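PDB 4Q3N: MGS-M5 from Unidentified, which probably catalyses the NAD-dependent interconversion of L-lactate and pyruvate as a member of the lactate/malate dehydrogenase family. Local coordinates for residues G64-K67 against D68-D71; T102-K105 against N106-S110; L209-I212 against Y213-R217. All coordinates share one frame; numbering follows the deposited sequence.

Contact 1. Residues G64-K67 against D68-D71; sequences GDYK and DCKD
Asp-65 and Asp-68 bond to each other twice where the chain leaves strand 60-63 and winds into a short 3-10 turn, with the amides of Asp-68, Cys-69 and Lys-70 reaching the carbonyls of Asp-65, Tyr-66 and Lys-67, each three residues back. In each of these bonds the donor sits well above the carbonyl plane; Cys-69 N to Tyr-66 O measures 2.9 Å. The return bond comes from a side chain: Asp-68 OD2 takes the amide N of Asp-65 on its anti lone pair at 2.8 Å, nearly straight at 166°. Asp-68 CG stands beside its own backbone N (chi1 -65°), which swings the carboxylate back over the start of the turn and brings OD2 to 3.2 Å from Gly-64 CA, an approach that the lack of a side chain on the glycine allows. A water donates to Asp-68 OD2 at 2.6 Å and to Asp-65 OD2, and accepts from Lys-67 NZ at 3.1 Å. It thus joins two carboxylates whose OD2 atoms are 4.5 Å apart, and the ammonium close by probably eases their repulsion. The last bend of the Lys-67 chain (chi4 58°) turns NZ toward this water. Asp-68 OD1 forms a salt bridge with Lys-62. Cys-69 SG lies 4.4 Å from Tyr-66 CD1, oblique to the ring. This turn links strands 60-63 and 74-77 of the Rossmann sheet: Tyr-66 packs on helix 89-109 and touches Leu-34 and Val-9, Asp-68 meets Val-32, and Cys-69 rests on Val-7 of strand 5-9.

Contact 2. Residues T102-K105 against N106-S110; sequences TVVK and NIMSS
Helix 89-109, the crossover helix of a Rossmann beta-alpha-beta unit, brings Thr-102 against Asn-106 and Val-103 against Ile-107 over two of its turns. The amides of Asn-106, Ile-107, Met-108 and Ser-109 bond to the carbonyls four residues back; Met-108 N to Val-104 O is 2.8 Å. Thr-102 and Asn-106 run side by side and point the same way, with the methyl CG2 of Thr-102 3.6 Å from Asn-106 ND2. Asn-106 CG lies beside its own backbone N (chi1 -76°), a torsion that folds the amide back over the preceding turn and brings ND2 to 3.2 Å from Thr-102 O at an angle too poor for a hydrogen bond. Thr-102 OG1 hydrogen-bonds to Glu-98 O, one turn back. Replacing this asparagine by an alanine removes the amide and is likely to leave Thr-102 CG2 and part of the Tyr-66 ring without its cover. The helix connects parallel strands 74-77 and 115-118, and its buried face carries Val-103, Val-104 and Ile-107. Val-103 CG1 meets the end of Ile-107 at CD1, 3.6 Å away, the two chains crossing at a slant and both touching Ile-77 of strand 74-77. Val-104 CG1 is 4.2 Å from Met-108 CG; the Val-104 side chain also touches Ala-130 and Ser-134 of helix 123-134. Lys-105, bent at chi2, forms a salt bridge with Glu-133 through NZ. Farther along, Ser-110 OG donates in the carbonyl plane to Ile-107 O at 2.7 Å, an oxygen also bonded by Ser-110 N.

Contact 3. Residues L209-I212 against Y213-R217; sequences LEHI and YLKVR
His-211 and Lys-215 lie alongside each other one turn apart on helix 206-227, the imidazole CE1 3.4 Å from Lys-215 CG, oblique to the ring. With CG of His-211 opposite the backbone N (chi1 178°), the ring stands out from the helix, and Lys-215, its CG beside its own backbone N, comes back along the helix to meet it. Lys-215 bends at chi2, chi3 and chi4, and its NZ ends in a salt bridge with Glu-156, 5.4 Å from His-211 NE2. Glu-210 bends at chi2 (63°) and comes up beside Tyr-213, its OE2 3.8 Å from ring atom CD2 and the carboxylate plane turned 43° from the ring. Tyr-213 is also met from its own C-terminal side: Arg-217 CG sits 3.4 Å above one face, offset toward the rim, and Arg-217 NH1 donates to Tyr-213 OH at 3.0 Å, with the hydroxyl oxygen in the guanidinium plane. Together with the CG contact, that bond probably restrains the turning of the phenol and of the guanidinium end. Leu-214 CG rests 3.3 Å from Glu-210 O, the carbonyl its own amide bonds to. On the buried side Ile-212 CG2 and Val-216 CG2 are 4.4 Å apart. Ile-212 packs on Leu-153, Ile-157 and Tyr-160 of helix 147-161, while Leu-209 and Val-216 bring this C-terminal-domain helix against loop residues Trp-184 and Glu-180.

In the fold
Contacts 1, 2 and 3 follow one another along the chain. Contacts 1 and 2 belong to the NAD-binding Rossmann domain, with centres 10 Å apart, and they touch: Tyr-66 CG packs 3.6 Å from Asn-106 CB, and Cys-69 CB lies 3.4 Å from Ser-110 OG. The turn after strand 60-63 is thereby seated against helix 89-109, whose flanking strands 74-77 and 115-118 share the parallel sheet with 60-63. Contact 3 lies in the alpha/beta C-terminal domain across the centre of the chain; its nearest atoms are about 30 Å from contact 1 and about 27 Å from contact 2, so it has no direct contact with either.

Contact 1. Residues G64-K67 against D68-D71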
loop_
_atom_site.group_PDB
_atom_site.type_symbol
_atom_site.label_atom_id
_atom_site.label_comp_id
_atom_site.label_asym_id
_atom_site.label_seq_id
_atom_site.Cartn_x
_atom_site.Cartn_y
_atom_site.Cartn_z
ATOM N N GLY A 64 -6.582 5.255 -26.521
ATOM C CA GLY A 64 -5.806 4.808 -27.677
ATOM C C GLY A 64 -6.644 4.092 -28.711
ATOM O O GLY A 64 -7.863 4.268 -28.726
ATOM N N ASP A 65 -5.993 3.268 -29.537
ATOM C CA ASP A 65 -6.629 2.579 -30.659
ATOM C C ASP A 65 -6.231 1.115 -30.548
ATOM O O ASP A 65 -5.443 0.772 -29.705
ATOM C CB ASP A 65 -6.164 3.128 -32.019
ATOM C CG ASP A 65 -6.202 4.649 -32.091
ATOM O OD1 ASP A 65 -7.316 5.223 -32.052
ATOM O OD2 ASP A 65 -5.114 5.271 -32.206
ATOM N N TYR A 66 -6.692 0.271 -31.458
ATOM C CA TYR A 66 -6.412 -1.146 -31.330
ATOM C C TYR A 66 -4.923 -1.448 -31.470
ATOM O O TYR A 66 -4.426 -2.382 -30.842
ATOM C CB TYR A 66 -7.240 -1.945 -32.364
ATOM C CG TYR A 66 -8.637 -2.169 -31.829
ATOM C CD1 TYR A 66 -8.849 -3.034 -30.766
ATOM C CD2 TYR A 66 -9.732 -1.474 -32.348
ATOM C CE1 TYR A 66 -10.114 -3.231 -30.248
ATOM C CE2 TYR A 66 -11.016 -1.676 -31.846
ATOM C CZ TYR A 66 -11.194 -2.565 -30.799
ATOM O OH TYR A 66 -12.428 -2.770 -30.255
ATOM N N LYS A 67 -4.211 -0.649 -32.265
ATOM C CA LYS A 67 -2.774 -0.854 -32.396
ATOM C C LYS A 67 -2.041 -0.760 -31.054
ATOM O O LYS A 67 -0.976 -1.367 -30.886
ATOM C CB LYS A 67 -2.168 0.121 -33.418
ATOM C CG LYS A 67 -2.168 1.595 -33.013
ATOM C CD LYS A 67 -1.512 2.456 -34.121
ATOM C CE LYS A 67 -1.546 3.958 -33.791
ATOM N NZ LYS A 67 -0.863 4.290 -32.494
ATOM N N ASP A 68 -2.587 -0.030 -30.088
ATOM C CA ASP A 68 -1.954 -0.031 -28.753
ATOM C C ASP A 68 -2.002 -1.352 -28.010
ATOM O O ASP A 68 -1.354 -1.489 -26.977
ATOM C CB ASP A 68 -2.588 1.045 -27.856
ATOM C CG ASP A 68 -2.314 2.423 -28.386
ATOM O OD1 ASP A 68 -1.117 2.775 -28.521
ATOM O OD2 ASP A 68 -3.288 3.112 -28.760
ATOM N N CYS A 69 -2.751 -2.322 -28.526
ATOM C CA CYS A 69 -2.838 -3.627 -27.894
ATOM C C CYS A 69 -1.584 -4.440 -28.135
ATOM O O CYS A 69 -1.374 -5.463 -27.483
ATOM C CB CYS A 69 -4.046 -4.419 -28.411
ATOM S SG CYS A 69 -5.610 -3.726 -27.831
ATOM N N LYS A 70 -0.770 -4.017 -29.090
ATOM C CA LYS A 70 0.267 -4.902 -29.624
ATOM C C LYS A 70 1.163 -5.461 -28.513
ATOM O O LYS A 70 1.449 -6.652 -28.488
ATOM C CB LYS A 70 1.137 -4.178 -30.641
ATOM C CG LYS A 70 2.315 -5.040 -31.152
ATOM C CD LYS A 70 3.078 -4.324 -32.267
ATOM C CE LYS A 70 4.319 -5.125 -32.666
ATOM N NZ LYS A 70 4.697 -4.906 -34.081
ATOM N N ASP A 71 1.556 -4.605 -27.569
ATOM C CA ASP A 71 2.445 -5.042 -26.492
ATOM C C ASP A 71 1.742 -4.968 -25.132
ATOM O O ASP A 71 2.395 -4.806 -24.119
ATOM C CB ASP A 71 3.694 -4.164 -26.471
ATOM C CG ASP A 71 3.344 -2.682 -26.483
ATOM O OD1 ASP A 71 2.129 -2.339 -26.721
ATOM O OD2 ASP A 71 4.272 -1.865 -26.270
HETATM O O HOH W 1 -2.676 5.148 -30.172
#

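Contact 2. Residues T102-K105 against N106-S110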
loop_
_atom_site.group_PDB
_atom_site.type_symbol
_atom_site.label_atom_id
_atom_site.label_comp_id
_atom_site.label_asym_id
_atom_site.label_seq_id
_atom_site.Cartn_x
_atom_site.Cartn_y
_atom_site.Cartn_z
ATOM N N THR A 102 -15.987 -8.891 -33.195
ATOM C CA THR A 102 -15.333 -7.739 -33.815
ATOM C C THR A 102 -14.218 -7.148 -32.946
ATOM O O THR A 102 -13.167 -6.840 -33.447
ATOM C CB THR A 102 -16.361 -6.673 -34.123
ATOM O OG1 THR A 102 -17.262 -7.223 -35.084
ATOM C CG2 THR A 102 -15.719 -5.407 -34.705
ATOM N N VAL A 103 -14.460 -6.981 -31.651
ATOM C CA VAL A 103 -13.420 -6.482 -30.757
ATOM C C VAL A 103 -12.196 -7.393 -30.798
ATOM O O VAL A 103 -11.062 -6.952 -30.927
ATOM C CB VAL A 103 -13.931 -6.382 -29.320
ATOM C CG1 VAL A 103 -12.729 -6.157 -28.333
ATOM C CG2 VAL A 103 -14.930 -5.245 -29.226
ATOM N N VAL A 104 -12.436 -8.685 -30.685
ATOM C CA VAL A 104 -11.354 -9.621 -30.599
ATOM C C VAL A 104 -10.542 -9.684 -31.894
ATOM O O VAL A 104 -9.306 -9.680 -31.842
ATOM C CB VAL A 104 -11.921 -10.971 -30.180
ATOM C CG1 VAL A 104 -10.937 -12.087 -30.483
ATOM C CG2 VAL A 104 -12.264 -10.878 -28.682
ATOM N N LYS A 105 -11.218 -9.646 -33.052
ATOM C CA LYS A 105 -10.496 -9.594 -34.328
ATOM C C LYS A 105 -9.621 -8.348 -34.417
ATOM O O LYS A 105 -8.491 -8.408 -34.879
ATOM C CB LYS A 105 -11.468 -9.599 -35.524
ATOM C CG LYS A 105 -12.283 -10.895 -35.672
ATOM C CD LYS A 105 -11.499 -12.194 -35.389
ATOM C CE LYS A 105 -12.139 -13.381 -36.109
ATOM N NZ LYS A 105 -11.644 -14.711 -35.673
ATOM N N ASN A 106 -10.167 -7.205 -34.012
ATOM C CA ASN A 106 -9.398 -5.961 -34.007
ATOM C C ASN A 106 -8.201 -6.048 -33.040
ATOM O O ASN A 106 -7.090 -5.548 -33.350
ATOM C CB ASN A 106 -10.310 -4.781 -33.631
ATOM C CG ASN A 106 -11.227 -4.379 -34.810
ATOM O OD1 ASN A 106 -10.809 -4.492 -35.930
ATOM N ND2 ASN A 106 -12.448 -3.960 -34.550
ATOM N N ILE A 107 -8.409 -6.661 -31.873
ATOM C CA ILE A 107 -7.286 -6.839 -30.928
ATOM C C ILE A 107 -6.205 -7.713 -31.561
ATOM O O ILE A 107 -5.012 -7.372 -31.529
ATOM C CB ILE A 107 -7.734 -7.489 -29.605
ATOM C CG1 ILE A 107 -8.673 -6.567 -28.805
ATOM C CG2 ILE A 107 -6.478 -7.860 -28.713
ATOM C CD1 ILE A 107 -9.377 -7.316 -27.698
ATOM N N MET A 108 -6.619 -8.837 -32.170
ATOM C CA MET A 108 -5.625 -9.768 -32.706
ATOM C C MET A 108 -4.878 -9.174 -33.888
ATOM O O MET A 108 -3.706 -9.497 -34.070
ATOM C CB MET A 108 -6.257 -11.112 -33.098
ATOM C CG MET A 108 -6.983 -11.799 -31.922
ATOM S SD MET A 108 -5.972 -11.950 -30.399
ATOM C CE MET A 108 -4.703 -13.042 -31.037
ATOM N N SER A 109 -5.528 -8.306 -34.674
ATOM C CA SER A 109 -4.903 -7.629 -35.820
ATOM C C SER A 109 -3.683 -6.817 -35.396
ATOM O O SER A 109 -2.791 -6.555 -36.197
ATOM C CB SER A 109 -5.909 -6.692 -36.534
ATOM O OG SER A 109 -6.194 -5.519 -35.765
ATOM N N SER A 110 -3.663 -6.379 -34.132
ATOM C CA SER A 110 -2.581 -5.516 -33.699
ATOM C C SER A 110 -1.254 -6.276 -33.535
ATOM O O SER A 110 -0.206 -5.656 -33.422
ATOM C CB SER A 110 -2.932 -4.849 -32.362
ATOM O OG SER A 110 -2.881 -5.795 -31.317
#

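Contact 3. Residues L209-I212 against Y213-R217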
loop_
_atom_site.group_PDB
_atom_site.type_symbol
_atom_site.label_atom_id
_atom_site.label_comp_id
_atom_site.label_asym_id
_atom_site.label_seq_id
_atom_site.Cartn_x
_atom_site.Cartn_y
_atom_site.Cartn_z
ATOM N N LEU A 209 -28.119 -20.281 5.425
ATOM C CA LEU A 209 -27.343 -20.592 4.236
ATOM C C LEU A 209 -28.200 -20.381 2.989
ATOM O O LEU A 209 -27.755 -19.801 2.020
ATOM C CB LEU A 209 -26.830 -22.040 4.262
ATOM C CG LEU A 209 -25.837 -22.374 5.392
ATOM C CD1 LEU A 209 -25.276 -23.806 5.257
ATOM C CD2 LEU A 209 -24.744 -21.333 5.469
ATOM N N GLU A 210 -29.430 -20.880 3.024
ATOM C CA GLU A 210 -30.323 -20.739 1.877
ATOM C C GLU A 210 -30.629 -19.267 1.688
ATOM O O GLU A 210 -30.626 -18.774 0.553
ATOM C CB GLU A 210 -31.605 -21.573 2.067
ATOM C CG GLU A 210 -32.587 -21.600 0.856
ATOM C CD GLU A 210 -32.005 -22.228 -0.419
ATOM O OE1 GLU A 210 -30.966 -22.934 -0.364
ATOM O OE2 GLU A 210 -32.597 -22.006 -1.496
ATOM N N HIS A 211 -30.808 -18.537 2.789
ATOM C CA HIS A 211 -31.050 -17.102 2.684
ATOM C C HIS A 211 -29.891 -16.390 2.007
ATOM O O HIS A 211 -30.076 -15.539 1.144
ATOM C CB HIS A 211 -31.257 -16.474 4.042
ATOM C CG HIS A 211 -31.454 -14.999 3.958
ATOM N ND1 HIS A 211 -30.487 -14.092 4.318
ATOM C CD2 HIS A 211 -32.494 -14.270 3.505
ATOM C CE1 HIS A 211 -30.931 -12.867 4.116
ATOM N NE2 HIS A 211 -32.146 -12.948 3.612
ATOM N N ILE A 212 -28.679 -16.743 2.429
ATOM C CA ILE A 212 -27.474 -16.142 1.859
ATOM C C ILE A 212 -27.365 -16.425 0.356
ATOM O O ILE A 212 -27.025 -15.525 -0.425
ATOM C CB ILE A 212 -26.177 -16.655 2.622
ATOM C CG1 ILE A 212 -26.168 -16.034 4.025
ATOM C CG2 ILE A 212 -24.925 -16.304 1.820
ATOM C CD1 ILE A 212 -25.093 -16.659 5.067
ATOM N N TYR A 213 -27.665 -17.660 -0.050
ATOM C CA TYR A 213 -27.673 -17.974 -1.481
ATOM C C TYR A 213 -28.653 -17.048 -2.222
ATOM O O TYR A 213 -28.312 -16.458 -3.253
ATOM C CB TYR A 213 -28.012 -19.464 -1.713
ATOM C CG TYR A 213 -28.568 -19.785 -3.109
ATOM C CD1 TYR A 213 -27.754 -19.837 -4.255
ATOM C CD2 TYR A 213 -29.908 -20.027 -3.261
ATOM C CE1 TYR A 213 -28.345 -20.135 -5.544
ATOM C CE2 TYR A 213 -30.477 -20.306 -4.482
ATOM C CZ TYR A 213 -29.708 -20.359 -5.617
ATOM O OH TYR A 213 -30.375 -20.628 -6.809
ATOM N N LEU A 214 -29.859 -16.894 -1.680
ATOM C CA LEU A 214 -30.857 -16.011 -2.305
ATOM C C LEU A 214 -30.351 -14.582 -2.399
ATOM O O LEU A 214 -30.491 -13.930 -3.444
ATOM C CB LEU A 214 -32.165 -16.061 -1.521
ATOM C CG LEU A 214 -32.856 -17.438 -1.482
ATOM C CD1 LEU A 214 -34.210 -17.459 -0.739
ATOM C CD2 LEU A 214 -33.035 -17.964 -2.896
ATOM N N LYS A 215 -29.714 -14.102 -1.327
ATOM C CA LYS A 215 -29.148 -12.739 -1.333
ATOM C C LYS A 215 -28.115 -12.588 -2.428
ATOM O O LYS A 215 -28.030 -11.569 -3.122
ATOM C CB LYS A 215 -28.459 -12.415 0.027
ATOM C CG LYS A 215 -29.401 -12.100 1.172
ATOM C CD LYS A 215 -30.121 -10.765 0.915
ATOM C CE LYS A 215 -29.122 -9.582 0.885
ATOM N NZ LYS A 215 -28.356 -9.330 2.156
ATOM N N VAL A 216 -27.267 -13.594 -2.551
ATOM C CA VAL A 216 -26.250 -13.541 -3.598
ATOM C C VAL A 216 -26.887 -13.551 -4.992
ATOM O O VAL A 216 -26.509 -12.760 -5.871
ATOM C CB VAL A 216 -25.250 -14.715 -3.452
ATOM C CG1 VAL A 216 -24.339 -14.839 -4.692
ATOM C CG2 VAL A 216 -24.423 -14.540 -2.188
ATOM N N ARG A 217 -27.871 -14.435 -5.190
ATOM C CA ARG A 217 -28.633 -14.498 -6.435
ATOM C C ARG A 217 -29.281 -13.166 -6.858
ATOM O O ARG A 217 -29.290 -12.813 -8.038
ATOM C CB ARG A 217 -29.774 -15.531 -6.317
ATOM C CG ARG A 217 -29.390 -16.989 -6.426
ATOM C CD ARG A 217 -29.486 -17.542 -7.860
ATOM N NE ARG A 217 -30.540 -16.954 -8.676
ATOM C CZ ARG A 217 -31.745 -17.489 -8.868
ATOM N NH1 ARG A 217 -32.087 -18.627 -8.280
ATOM N NH2 ARG A 217 -32.627 -16.859 -9.642
#